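Local coordinates for uncharacterized protein (Actinomyces odontolyticus, PDB 4MJG) that is of unknown function but belongs to the DUF4853 family and is probably made as a lipoprotein, with helices packed on an antiparallel beta sheet, at residues 24-29 with 130-135; 50-55 with 61-66; 110-113 with 117-120; 137-142 with 147-152. All blocks are in the same frame, centred on the assembly; numbering follows the deposited sequence.

How the contacts relate
Three of the contacts share one antiparallel sheet. In contact 1, whose centre lies about 5 Å from that of the chain, helix 26-31 rests on strand 127-133; contacts 2 and 3 are hairpins whose strands 62-73 and 118-123 flank that strand, with centres about 12 Å and 9 Å from that of contact 1. Along the sequence, both hairpins fall between the two segments of contact 1, contact 2 first, and contact 4 comes last. It lies in the loop after strand 127-133, its centre about 8 Å from that of contact 2 and about 21 Å from that of contact 3. A helix near the start of the fold thus packs on a strand about a hundred residues later, and the later loop folds back beside contact 2.

Contact 1: residues 24-29 with 130-135; sequences RQLPEI and VRSRSA. With SO4 (sulfate ion), chain D.
Helix 26-31 packs against one face of the antiparallel sheet where I29 and L26 meet S132 of strand 127-133. The main touch is I29 CG2 on S132 CB, 3.5 Å apart. With CG1 anti to the carbonyl carbon (chi1 -84°), the isoleucine turns its short CG2 branch onto the serine. L26 CD1 comes in beside it, 4.2 Å from S132 OG. Serine is small enough for the helix to come close; I29 points at the strand, while L26, about one turn earlier, brings only the end of its side chain near. This is helix-on-sheet packing, and Y21 of helix 18-24 also touches I29. Strand alternation sends R131 and R133 to the other face. There R133, extended from CG to NE, brings NE to O3 of a sulfate ion, probably from the crystallisation liquor, at 3.0 Å in a bent bond (137° at the hydrogen). The same O3 lies in the plane of the R131 guanidinium, at its edge, but 3.6 Å from NH2. A leucine in place of R133 would probably leave this sulfate without its N-H donor. Further along, S134 OG donates to A135 O (2.7 Å) and accepts from V65 N on the neighbouring strand.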
loop_
_atom_site.group_PDB
_atom_site.type_symbol
_atom_site.label_atom_id
_atom_site.label_comp_id
_atom_site.label_asym_id
_atom_site.label_seq_id
_atom_site.Cartn_x
_atom_site.Cartn_y
_atom_site.Cartn_z
ATOM N N ARG A 24 -3.043 -11.952 6.543
ATOM C CA ARG A 24 -4.362 -12.017 5.892
ATOM C C ARG A 24 -4.888 -10.733 5.238
ATOM O O ARG A 24 -5.619 -10.806 4.247
ATOM C CB ARG A 24 -5.378 -12.563 6.887
ATOM C CG ARG A 24 -5.336 -14.087 6.896
ATOM C CD ARG A 24 -5.826 -14.763 8.172
ATOM N NE ARG A 24 -7.274 -14.671 8.395
ATOM C CZ ARG A 24 -8.209 -15.348 7.721
ATOM N NH1 ARG A 24 -7.897 -16.194 6.739
ATOM N NH2 ARG A 24 -9.490 -15.169 8.035
ATOM N N GLN A 25 -4.532 -9.572 5.774
ATOM C CA GLN A 25 -5.008 -8.309 5.208
ATOM C C GLN A 25 -4.051 -7.763 4.158
ATOM O O GLN A 25 -4.485 -7.272 3.112
ATOM C CB GLN A 25 -5.209 -7.266 6.305
ATOM C CG GLN A 25 -6.067 -7.735 7.468
ATOM C CD GLN A 25 -7.387 -8.335 7.024
ATOM O OE1 GLN A 25 -8.018 -7.849 6.085
ATOM N NE2 GLN A 25 -7.813 -9.397 7.703
ATOM N N LEU A 26 -2.754 -7.853 4.435
ATOM C CA LEU A 26 -1.742 -7.216 3.588
ATOM C C LEU A 26 -1.848 -7.627 2.111
ATOM O O LEU A 26 -1.776 -6.769 1.228
ATOM C CB LEU A 26 -0.334 -7.482 4.138
ATOM C CG LEU A 26 0.797 -6.572 3.656
ATOM C CD1 LEU A 26 0.460 -5.103 3.845
ATOM C CD2 LEU A 26 2.083 -6.915 4.390
ATOM N N PRO A 27 -2.047 -8.926 1.834
ATOM C CA PRO A 27 -2.210 -9.326 0.432
ATOM C C PRO A 27 -3.477 -8.765 -0.241
ATOM O O PRO A 27 -3.456 -8.456 -1.439
ATOM C CB PRO A 27 -2.269 -10.854 0.510
ATOM C CG PRO A 27 -1.635 -11.208 1.813
ATOM C CD PRO A 27 -2.023 -10.094 2.731
ATOM N N GLU A 28 -4.558 -8.627 0.524
ATOM C CA GLU A 28 -5.779 -7.978 0.027
ATOM C C GLU A 28 -5.527 -6.508 -0.307
ATOM O O GLU A 28 -5.868 -6.036 -1.395
ATOM C CB GLU A 28 -6.895 -8.062 1.074
ATOM C CG GLU A 28 -7.409 -9.469 1.337
ATOM C CD GLU A 28 -8.200 -10.034 0.175
ATOM O OE1 GLU A 28 -8.673 -9.244 -0.672
ATOM O OE2 GLU A 28 -8.351 -11.272 0.112
ATOM N N ILE A 29 -4.927 -5.800 0.647
ATOM C CA ILE A 29 -4.545 -4.400 0.485
ATOM C C ILE A 29 -3.688 -4.178 -0.759
ATOM O O ILE A 29 -3.933 -3.253 -1.537
ATOM C CB ILE A 29 -3.783 -3.906 1.738
ATOM C CG1 ILE A 29 -4.795 -3.472 2.797
ATOM C CG2 ILE A 29 -2.830 -2.760 1.404
ATOM C CD1 ILE A 29 -4.183 -3.057 4.115
ATOM N N VAL A 130 1.565 3.664 -5.289
ATOM C CA VAL A 130 0.565 3.053 -4.410
ATOM C C VAL A 130 1.266 2.543 -3.160
ATOM O O VAL A 130 2.123 1.659 -3.240
ATOM C CB VAL A 130 -0.173 1.898 -5.103
ATOM C CG1 VAL A 130 -1.302 1.387 -4.223
ATOM C CG2 VAL A 130 -0.722 2.354 -6.443
ATOM N N ARG A 131 0.915 3.127 -2.017
ATOM C CA ARG A 131 1.575 2.847 -0.747
ATOM C C ARG A 131 0.504 2.516 0.306
ATOM O O ARG A 131 -0.601 3.057 0.286
ATOM C CB ARG A 131 2.440 4.047 -0.332
ATOM C CG ARG A 131 3.013 3.984 1.080
ATOM C CD ARG A 131 4.143 4.991 1.268
ATOM N NE ARG A 131 4.602 5.070 2.656
ATOM C CZ ARG A 131 3.954 5.692 3.645
ATOM N NH1 ARG A 131 2.787 6.297 3.428
ATOM N NH2 ARG A 131 4.474 5.703 4.872
ATOM N N SER A 132 0.810 1.593 1.201
ATOM C CA SER A 132 -0.115 1.243 2.281
ATOM C C SER A 132 0.540 1.490 3.623
ATOM O O SER A 132 1.755 1.408 3.749
ATOM C CB SER A 132 -0.575 -0.211 2.158
ATOM O OG SER A 132 0.382 -1.105 2.687
ATOM N N ARG A 133 -0.278 1.814 4.618
ATOM C CA ARG A 133 0.203 2.064 5.966
ATOM C C ARG A 133 -0.929 1.731 6.935
ATOM O O ARG A 133 -1.853 2.516 7.122
ATOM C CB ARG A 133 0.652 3.516 6.109
ATOM C CG ARG A 133 1.128 3.893 7.503
ATOM C CD ARG A 133 1.813 5.254 7.517
ATOM N NE ARG A 133 2.323 5.610 8.843
ATOM C CZ ARG A 133 1.622 6.225 9.795
ATOM N NH1 ARG A 133 0.353 6.566 9.602
ATOM N NH2 ARG A 133 2.193 6.498 10.962
ATOM N N SER A 134 -0.857 0.552 7.537
ATOM C CA SER A 134 -1.911 0.079 8.435
ATOM C C SER A 134 -2.098 1.003 9.630
ATOM O O SER A 134 -1.253 1.850 9.918
ATOM C CB SER A 134 -1.583 -1.321 8.965
ATOM O OG SER A 134 -0.651 -1.244 10.033
ATOM N N ALA A 135 -3.216 0.810 10.326
ATOM C CA ALA A 135 -3.421 1.409 11.637
ATOM C C ALA A 135 -2.492 0.718 12.614
ATOM O O ALA A 135 -1.890 -0.305 12.279
ATOM C CB ALA A 135 -4.866 1.231 12.073
HETATM S S SO4 D . 5.541 7.399 8.390
HETATM O O1 SO4 D . 4.517 8.099 7.577
HETATM O O2 SO4 D . 5.507 7.897 9.787
HETATM O O3 SO4 D . 5.265 5.944 8.363
HETATM O O4 SO4 D . 6.879 7.654 7.810
#

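Contact 2: residues 50-55 with 61-66; sequences PYVQVC and QGYRVV. With SO4 (sulfate ion), chain C.
Y51 lies over V66 at one end of the beta hairpin formed by strands 44-55 and 62-73. Y51-V66, Q53-R64 and C55-G62 are hydrogen-bonded antiparallel pairs, and V52-V65 and V54-Y63 are the non-hydrogen-bonded pairs between them. The tyrosine CG stands between the backbone N and the carbonyl carbon (chi1 59°), which lays the ring across to the partner strand. V66 CB sits beneath one ring face, 3.8 Å from the centroid, in a CH-pi contact; CG1 reaches Y51 CE1 at 3.5 Å, while CG2 lies under CZ and OH. Valine suits the place because its branch at CB sets CB and both methyls against the ring. On the same side of the sheet, R64 runs beside Q53, their flat groups 80° apart and not bonded. R64 leaves its backbone with CG anti to N, then bends at chi3 (-53°), bringing the guanidinium over C55, whose SG faces one side of it. NH1 and NH2 then hold a sulfate ion, probably from the crystallisation liquor, NH1 to O2 at 3.1 Å and NH2 to O4 at 3.1 Å, and NH1 also donates to S134 O. R15 and C136 N complete the anion's grip. A methionine in place of R64 would probably leave S134 O without this donor. C55 SG is joined to C136 in a disulfide, and G62 opposite adds no side chain beside the sulfur. On the reverse face, V52 CG1 meets Y63 CD1 at 3.8 Å, the two side chains crossing at about a right angle.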
loop_
_atom_site.group_PDB
_atom_site.type_symbol
_atom_site.label_atom_id
_atom_site.label_comp_id
_atom_site.label_asym_id
_atom_site.label_seq_id
_atom_site.Cartn_x
_atom_site.Cartn_y
_atom_site.Cartn_z
ATOM N N PRO A 50 8.173 -3.714 2.032
ATOM C CA PRO A 50 7.397 -3.474 3.236
ATOM C C PRO A 50 8.259 -3.582 4.479
ATOM O O PRO A 50 9.304 -4.239 4.466
ATOM C CB PRO A 50 6.376 -4.603 3.215
ATOM C CG PRO A 50 7.109 -5.727 2.576
ATOM C CD PRO A 50 7.975 -5.087 1.527
ATOM N N TYR A 51 7.807 -2.943 5.547
ATOM C CA TYR A 51 8.513 -2.974 6.811
ATOM C C TYR A 51 7.539 -2.677 7.940
ATOM O O TYR A 51 6.445 -2.151 7.717
ATOM C CB TYR A 51 9.673 -1.968 6.810
ATOM C CG TYR A 51 9.255 -0.532 6.574
ATOM C CD1 TYR A 51 9.104 -0.037 5.283
ATOM C CD2 TYR A 51 9.015 0.336 7.641
ATOM C CE1 TYR A 51 8.728 1.276 5.060
ATOM C CE2 TYR A 51 8.636 1.650 7.427
ATOM C CZ TYR A 51 8.493 2.114 6.133
ATOM O OH TYR A 51 8.118 3.422 5.911
ATOM N N VAL A 52 7.943 -3.034 9.150
ATOM C CA VAL A 52 7.131 -2.817 10.340
ATOM C C VAL A 52 7.797 -1.731 11.167
ATOM O O VAL A 52 9.024 -1.606 11.159
ATOM C CB VAL A 52 7.017 -4.116 11.155
ATOM C CG1 VAL A 52 6.233 -3.897 12.440
ATOM C CG2 VAL A 52 6.371 -5.207 10.315
ATOM N N GLN A 53 6.996 -0.934 11.868
ATOM C CA GLN A 53 7.544 0.040 12.809
ATOM C C GLN A 53 6.668 0.168 14.046
ATOM O O GLN A 53 5.481 -0.145 14.014
ATOM C CB GLN A 53 7.753 1.401 12.138
ATOM C CG GLN A 53 6.493 2.063 11.625
ATOM C CD GLN A 53 6.759 3.441 11.039
ATOM O OE1 GLN A 53 7.707 3.632 10.276
ATOM N NE2 GLN A 53 5.909 4.405 11.379
ATOM N N VAL A 54 7.277 0.630 15.132
ATOM C CA VAL A 54 6.597 0.794 16.412
ATOM C C VAL A 54 5.551 1.894 16.281
ATOM O O VAL A 54 5.684 2.788 15.447
ATOM C CB VAL A 54 7.603 1.159 17.530
ATOM C CG1 VAL A 54 6.903 1.310 18.876
ATOM C CG2 VAL A 54 8.697 0.103 17.619
ATOM N N CYS A 55 4.499 1.808 17.089
ATOM C CA CYS A 55 3.479 2.857 17.153
ATOM C C CYS A 55 2.756 2.823 18.490
ATOM O O CYS A 55 2.986 1.934 19.315
ATOM C CB CYS A 55 2.455 2.714 16.018
ATOM S SG CYS A 55 1.685 1.085 15.915
ATOM N N GLN A 61 0.387 0.695 22.930
ATOM C CA GLN A 61 1.590 0.474 22.126
ATOM C C GLN A 61 1.433 -0.778 21.289
ATOM O O GLN A 61 0.835 -1.761 21.735
ATOM C CB GLN A 61 2.834 0.316 23.003
ATOM C CG GLN A 61 3.503 1.615 23.397
ATOM C CD GLN A 61 4.599 1.399 24.426
ATOM O OE1 GLN A 61 5.786 1.509 24.117
ATOM N NE2 GLN A 61 4.203 1.075 25.654
ATOM N N GLY A 62 1.992 -0.750 20.084
ATOM C CA GLY A 62 1.926 -1.896 19.198
ATOM C C GLY A 62 2.814 -1.747 17.982
ATOM O O GLY A 62 3.917 -1.204 18.067
ATOM N N TYR A 63 2.332 -2.252 16.853
ATOM C CA TYR A 63 3.097 -2.264 15.623
ATOM C C TYR A 63 2.233 -1.878 14.432
ATOM O O TYR A 63 1.033 -2.167 14.388
ATOM C CB TYR A 63 3.696 -3.644 15.383
ATOM C CG TYR A 63 4.845 -3.987 16.294
ATOM C CD1 TYR A 63 6.076 -3.360 16.152
ATOM C CD2 TYR A 63 4.710 -4.953 17.280
ATOM C CE1 TYR A 63 7.143 -3.682 16.978
ATOM C CE2 TYR A 63 5.771 -5.283 18.107
ATOM C CZ TYR A 63 6.985 -4.642 17.951
ATOM O OH TYR A 63 8.047 -4.963 18.762
ATOM N N ARG A 64 2.879 -1.238 13.465
ATOM C CA ARG A 64 2.244 -0.745 12.262
ATOM C C ARG A 64 2.956 -1.382 11.081
ATOM O O ARG A 64 4.158 -1.617 11.142
ATOM C CB ARG A 64 2.427 0.767 12.206
ATOM C CG ARG A 64 1.668 1.457 11.100
ATOM C CD ARG A 64 2.087 2.915 10.976
ATOM N NE ARG A 64 2.001 3.642 12.242
ATOM C CZ ARG A 64 0.870 4.032 12.827
ATOM N NH1 ARG A 64 -0.318 3.755 12.289
ATOM N NH2 ARG A 64 0.925 4.690 13.978
ATOM N N VAL A 65 2.232 -1.648 10.002
ATOM C CA VAL A 65 2.859 -2.221 8.810
ATOM C C VAL A 65 2.691 -1.317 7.583
ATOM O O VAL A 65 1.572 -1.042 7.126
ATOM C CB VAL A 65 2.389 -3.673 8.533
ATOM C CG1 VAL A 65 0.882 -3.765 8.344
ATOM C CG2 VAL A 65 3.114 -4.251 7.328
ATOM N N VAL A 66 3.830 -0.839 7.083
ATOM C CA VAL A 66 3.906 -0.152 5.805
ATOM C C VAL A 66 4.115 -1.230 4.751
ATOM O O VAL A 66 5.051 -2.025 4.855
ATOM C CB VAL A 66 5.090 0.840 5.765
ATOM C CG1 VAL A 66 5.250 1.439 4.376
ATOM C CG2 VAL A 66 4.915 1.934 6.814
HETATM S S SO4 C . -3.262 4.825 14.287
HETATM O O1 SO4 C . -3.876 3.483 14.422
HETATM O O2 SO4 C . -3.068 5.176 12.861
HETATM O O3 SO4 C . -4.165 5.826 14.898
HETATM O O4 SO4 C . -1.962 4.834 14.994
#

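Contact 3: residues 110-113 with 117-120; sequences QLID and GLVE
Q110 and E120 lie side by side on neighbouring strands, joined by a side-chain hydrogen bond, NE2 to OE2 at 2.8 Å. The amide and carboxylate planes are about perpendicular, and NE2 meets OE2 from above the carboxylate plane, 36° out of it. An amide suits the place: neutral, it can give N-H to E120 and to D98 OD1, so two acidic groups share one donor. The glutamine's bend at chi2 (82°) carries the amide to the glutamate, whose own chain is extended. Backbone bonds join the strands too: L111 N to V119 O (2.7 Å), V119 N to L111 O, and D113 N to G117 O (3.1 Å). These build the hairpin of strands 107-113 and 118-123, closed at its turn by the carboxylate of D113. Its OD1 takes the N-H of G117 at 2.6 Å and also that of Y115, the second bond being that of an Asx turn. G117 has no side chain, and its backbone N and CA lie against the D113 carboxylate. Apolar contacts fall on both faces. L118 lies beside Q110, its CD1 3.4 Å from Q110 CB, and the same methyl meets I112 CD1 at 3.8 Å, so the leucine bridges the aliphatic part of the glutamine and the isoleucine. On the other face L111 CB and V119 CB stand 4.1 Å apart, with W91 against V119.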
loop_
_atom_site.group_PDB
_atom_site.type_symbol
_atom_site.label_atom_id
_atom_site.label_comp_id
_atom_site.label_asym_id
_atom_site.label_seq_id
_atom_site.Cartn_x
_atom_site.Cartn_y
_atom_site.Cartn_z
ATOM N N GLN A 110 -6.607 8.822 -0.705
ATOM C CA GLN A 110 -6.478 7.859 0.369
ATOM C C GLN A 110 -7.706 6.968 0.431
ATOM O O GLN A 110 -8.828 7.424 0.199
ATOM C CB GLN A 110 -6.312 8.574 1.710
ATOM C CG GLN A 110 -5.043 9.400 1.831
ATOM C CD GLN A 110 -5.173 10.758 1.187
ATOM O OE1 GLN A 110 -6.096 11.521 1.503
ATOM N NE2 GLN A 110 -4.245 11.078 0.281
ATOM N N LEU A 111 -7.476 5.705 0.770
ATOM C CA LEU A 111 -8.534 4.730 0.981
ATOM C C LEU A 111 -8.472 4.328 2.450
ATOM O O LEU A 111 -7.488 3.723 2.882
ATOM C CB LEU A 111 -8.296 3.524 0.075
ATOM C CG LEU A 111 -9.441 3.059 -0.818
ATOM C CD1 LEU A 111 -9.986 4.200 -1.662
ATOM C CD2 LEU A 111 -8.952 1.927 -1.706
ATOM N N ILE A 112 -9.491 4.700 3.222
ATOM C CA ILE A 112 -9.468 4.514 4.675
ATOM C C ILE A 112 -10.207 3.240 5.069
ATOM O O ILE A 112 -11.371 3.063 4.714
ATOM C CB ILE A 112 -10.110 5.713 5.419
ATOM C CG1 ILE A 112 -9.538 7.052 4.926
ATOM C CG2 ILE A 112 -9.913 5.585 6.925
ATOM C CD1 ILE A 112 -8.039 7.204 5.100
ATOM N N ASP A 113 -9.531 2.362 5.809
ATOM C CA ASP A 113 -10.152 1.124 6.302
ATOM C C ASP A 113 -10.810 1.347 7.663
ATOM O O ASP A 113 -10.619 2.389 8.300
ATOM C CB ASP A 113 -9.140 -0.036 6.364
ATOM C CG ASP A 113 -7.975 0.229 7.319
ATOM O OD1 ASP A 113 -8.209 0.745 8.432
ATOM O OD2 ASP A 113 -6.816 -0.092 6.960
ATOM N N GLY A 117 -6.685 2.716 9.282
ATOM C CA GLY A 117 -5.549 2.489 8.413
ATOM C C GLY A 117 -5.795 3.041 7.032
ATOM O O GLY A 117 -6.867 3.570 6.748
ATOM N N LEU A 118 -4.809 2.879 6.160
ATOM C CA LEU A 118 -4.675 3.732 4.994
ATOM C C LEU A 118 -4.078 3.016 3.779
ATOM O O LEU A 118 -3.221 2.144 3.907
ATOM C CB LEU A 118 -3.776 4.907 5.386
ATOM C CG LEU A 118 -3.323 5.887 4.315
ATOM C CD1 LEU A 118 -4.490 6.777 3.954
ATOM C CD2 LEU A 118 -2.142 6.720 4.803
ATOM N N VAL A 119 -4.547 3.402 2.601
ATOM C CA VAL A 119 -3.886 3.067 1.345
ATOM C C VAL A 119 -3.888 4.324 0.492
ATOM O O VAL A 119 -4.932 4.936 0.312
ATOM C CB VAL A 119 -4.602 1.933 0.596
ATOM C CG1 VAL A 119 -3.910 1.649 -0.733
ATOM C CG2 VAL A 119 -4.648 0.685 1.462
ATOM N N GLU A 120 -2.721 4.711 -0.019
ATOM C CA GLU A 120 -2.575 5.990 -0.709
ATOM C C GLU A 120 -2.103 5.850 -2.151
ATOM O O GLU A 120 -1.081 5.223 -2.428
ATOM C CB GLU A 120 -1.611 6.906 0.050
ATOM C CG GLU A 120 -1.433 8.256 -0.623
ATOM C CD GLU A 120 -0.933 9.328 0.320
ATOM O OE1 GLU A 120 -0.005 9.035 1.102
ATOM O OE2 GLU A 120 -1.466 10.461 0.272
#

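Contact 4: residues 137-142 with 147-152; sequences LPTNKP and GQFVLP
Q148 reaches across to P142 with its amide, NE2 donating to the proline carbonyl O at 2.8 Å. The acceptor lies within 10° of the amide plane, while the donor is tilted 21° out of the carbonyl plane. Proline has no N-H to offer, but its carbonyl serves well as an acceptor, and Y63 OH bonds to the same oxygen. NE2 also has a second acceptor, D145 O. With the glutamine CG between the backbone N and the carbonyl carbon (chi1 73°), CG lies over the centre of the F149 ring, 3.5 Å above its plane; the extended chain beyond then takes the amide to P142. Its other end, OE1, rests against aliphatic carbons, 3.5 Å from K141 CB and 3.6 Å from P142 CD. K141 crosses Q148 at a slant; its CB points at the other segment, but the chain bends at chi2 and leads the ammonium away. K141 CG comes to 4.2 Å from F149 CE1. T139 fixes the shape of this loop with an ST turn, its OG1 accepting from K141 N at 3.1 Å, and OG1 is also bonded to E19. Threonine suits the place because one hydroxyl serves both partners. The F149 ring is the buried part of this surface contact: it meets Y63 of strand 62-73 edge-to-face, packs on I18 and E19 of helix 18-24, and touches V52 of strand 44-55.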
loop_
_atom_site.group_PDB
_atom_site.type_symbol
_atom_site.label_atom_id
_atom_site.label_comp_id
_atom_site.label_asym_id
_atom_site.label_seq_id
_atom_site.Cartn_x
_atom_site.Cartn_y
_atom_site.Cartn_z
ATOM N N LEU A 137 -1.492 -1.713 15.435
ATOM C CA LEU A 137 -2.064 -3.016 15.763
ATOM C C LEU A 137 -1.466 -3.593 17.043
ATOM O O LEU A 137 -0.273 -3.447 17.291
ATOM C CB LEU A 137 -1.838 -3.989 14.604
ATOM C CG LEU A 137 -2.433 -3.532 13.271
ATOM C CD1 LEU A 137 -1.898 -4.362 12.115
ATOM C CD2 LEU A 137 -3.951 -3.584 13.315
ATOM N N PRO A 138 -2.295 -4.267 17.859
ATOM C CA PRO A 138 -1.798 -4.879 19.084
ATOM C C PRO A 138 -1.049 -6.177 18.815
ATOM O O PRO A 138 -1.091 -6.696 17.702
ATOM C CB PRO A 138 -3.076 -5.161 19.866
ATOM C CG PRO A 138 -4.088 -5.437 18.809
ATOM C CD PRO A 138 -3.731 -4.537 17.660
ATOM N N THR A 139 -0.362 -6.681 19.836
ATOM C CA THR A 139 0.310 -7.976 19.761
ATOM C C THR A 139 0.678 -8.485 21.151
ATOM O O THR A 139 0.871 -7.701 22.079
ATOM C CB THR A 139 1.593 -7.910 18.907
ATOM O OG1 THR A 139 2.132 -9.231 18.751
ATOM C CG2 THR A 139 2.639 -6.992 19.546
ATOM N N ASN A 140 0.785 -9.802 21.277
ATOM C CA ASN A 140 1.286 -10.426 22.499
ATOM C C ASN A 140 2.814 -10.576 22.487
ATOM O O ASN A 140 3.396 -11.106 23.433
ATOM C CB ASN A 140 0.619 -11.790 22.716
ATOM C CG ASN A 140 0.943 -12.793 21.617
ATOM O OD1 ASN A 140 1.581 -12.465 20.611
ATOM N ND2 ASN A 140 0.493 -14.027 21.802
ATOM N N LYS A 141 3.451 -10.114 21.413
ATOM C CA LYS A 141 4.898 -10.233 21.245
ATOM C C LYS A 141 5.602 -9.007 21.815
ATOM O O LYS A 141 4.957 -7.993 22.075
ATOM C CB LYS A 141 5.249 -10.387 19.761
ATOM C CG LYS A 141 4.543 -11.534 19.050
ATOM C CD LYS A 141 4.899 -12.888 19.642
ATOM C CE LYS A 141 4.270 -14.016 18.844
ATOM N NZ LYS A 141 4.346 -15.322 19.553
ATOM N N PRO A 142 6.932 -9.096 22.020
ATOM C CA PRO A 142 7.682 -7.961 22.556
ATOM C C PRO A 142 7.549 -6.699 21.718
ATOM O O PRO A 142 7.519 -6.773 20.493
ATOM C CB PRO A 142 9.130 -8.455 22.530
ATOM C CG PRO A 142 9.019 -9.926 22.673
ATOM C CD PRO A 142 7.777 -10.302 21.918
ATOM N N GLY A 147 11.554 -5.656 13.692
ATOM C CA GLY A 147 12.162 -6.596 12.760
ATOM C C GLY A 147 11.893 -8.061 13.057
ATOM O O GLY A 147 12.290 -8.928 12.276
ATOM N N GLN A 148 11.235 -8.352 14.182
ATOM C CA GLN A 148 10.934 -9.737 14.557
ATOM C C GLN A 148 9.932 -10.403 13.608
ATOM O O GLN A 148 9.921 -11.622 13.490
ATOM C CB GLN A 148 10.429 -9.822 16.011
ATOM C CG GLN A 148 9.015 -9.303 16.237
ATOM C CD GLN A 148 8.628 -9.244 17.710
ATOM O OE1 GLN A 148 8.396 -10.277 18.340
ATOM N NE2 GLN A 148 8.542 -8.036 18.262
ATOM N N PHE A 149 9.107 -9.607 12.929
ATOM C CA PHE A 149 7.990 -10.138 12.139
ATOM C C PHE A 149 8.363 -10.424 10.698
ATOM O O PHE A 149 8.846 -9.541 10.000
ATOM C CB PHE A 149 6.835 -9.148 12.137
ATOM C CG PHE A 149 6.378 -8.753 13.506
ATOM C CD1 PHE A 149 5.648 -9.637 14.287
ATOM C CD2 PHE A 149 6.679 -7.500 14.015
ATOM C CE1 PHE A 149 5.226 -9.275 15.548
ATOM C CE2 PHE A 149 6.259 -7.132 15.276
ATOM C CZ PHE A 149 5.531 -8.020 16.045
ATOM N N VAL A 150 8.126 -11.656 10.257
ATOM C CA VAL A 150 8.326 -12.019 8.857
ATOM C C VAL A 150 7.301 -11.290 8.008
ATOM O O VAL A 150 6.164 -11.104 8.432
ATOM C CB VAL A 150 8.197 -13.541 8.597
ATOM C CG1 VAL A 150 9.242 -14.304 9.394
ATOM C CG2 VAL A 150 6.792 -14.053 8.911
ATOM N N LEU A 151 7.713 -10.897 6.808
ATOM C CA LEU A 151 6.845 -10.193 5.871
ATOM C C LEU A 151 6.685 -11.009 4.596
ATOM O O LEU A 151 7.567 -11.784 4.241
ATOM C CB LEU A 151 7.443 -8.831 5.545
ATOM C CG LEU A 151 7.418 -7.841 6.710
ATOM C CD1 LEU A 151 8.465 -6.757 6.531
ATOM C CD2 LEU A 151 6.030 -7.243 6.864
ATOM N N PRO A 152 5.553 -10.842 3.902
ATOM C CA PRO A 152 5.290 -11.712 2.767
ATOM C C PRO A 152 6.186 -11.385 1.592
ATOM O O PRO A 152 6.503 -10.217 1.363
ATOM C CB PRO A 152 3.831 -11.410 2.425
ATOM C CG PRO A 152 3.634 -10.003 2.852
ATOM C CD PRO A 152 4.546 -9.771 4.026
#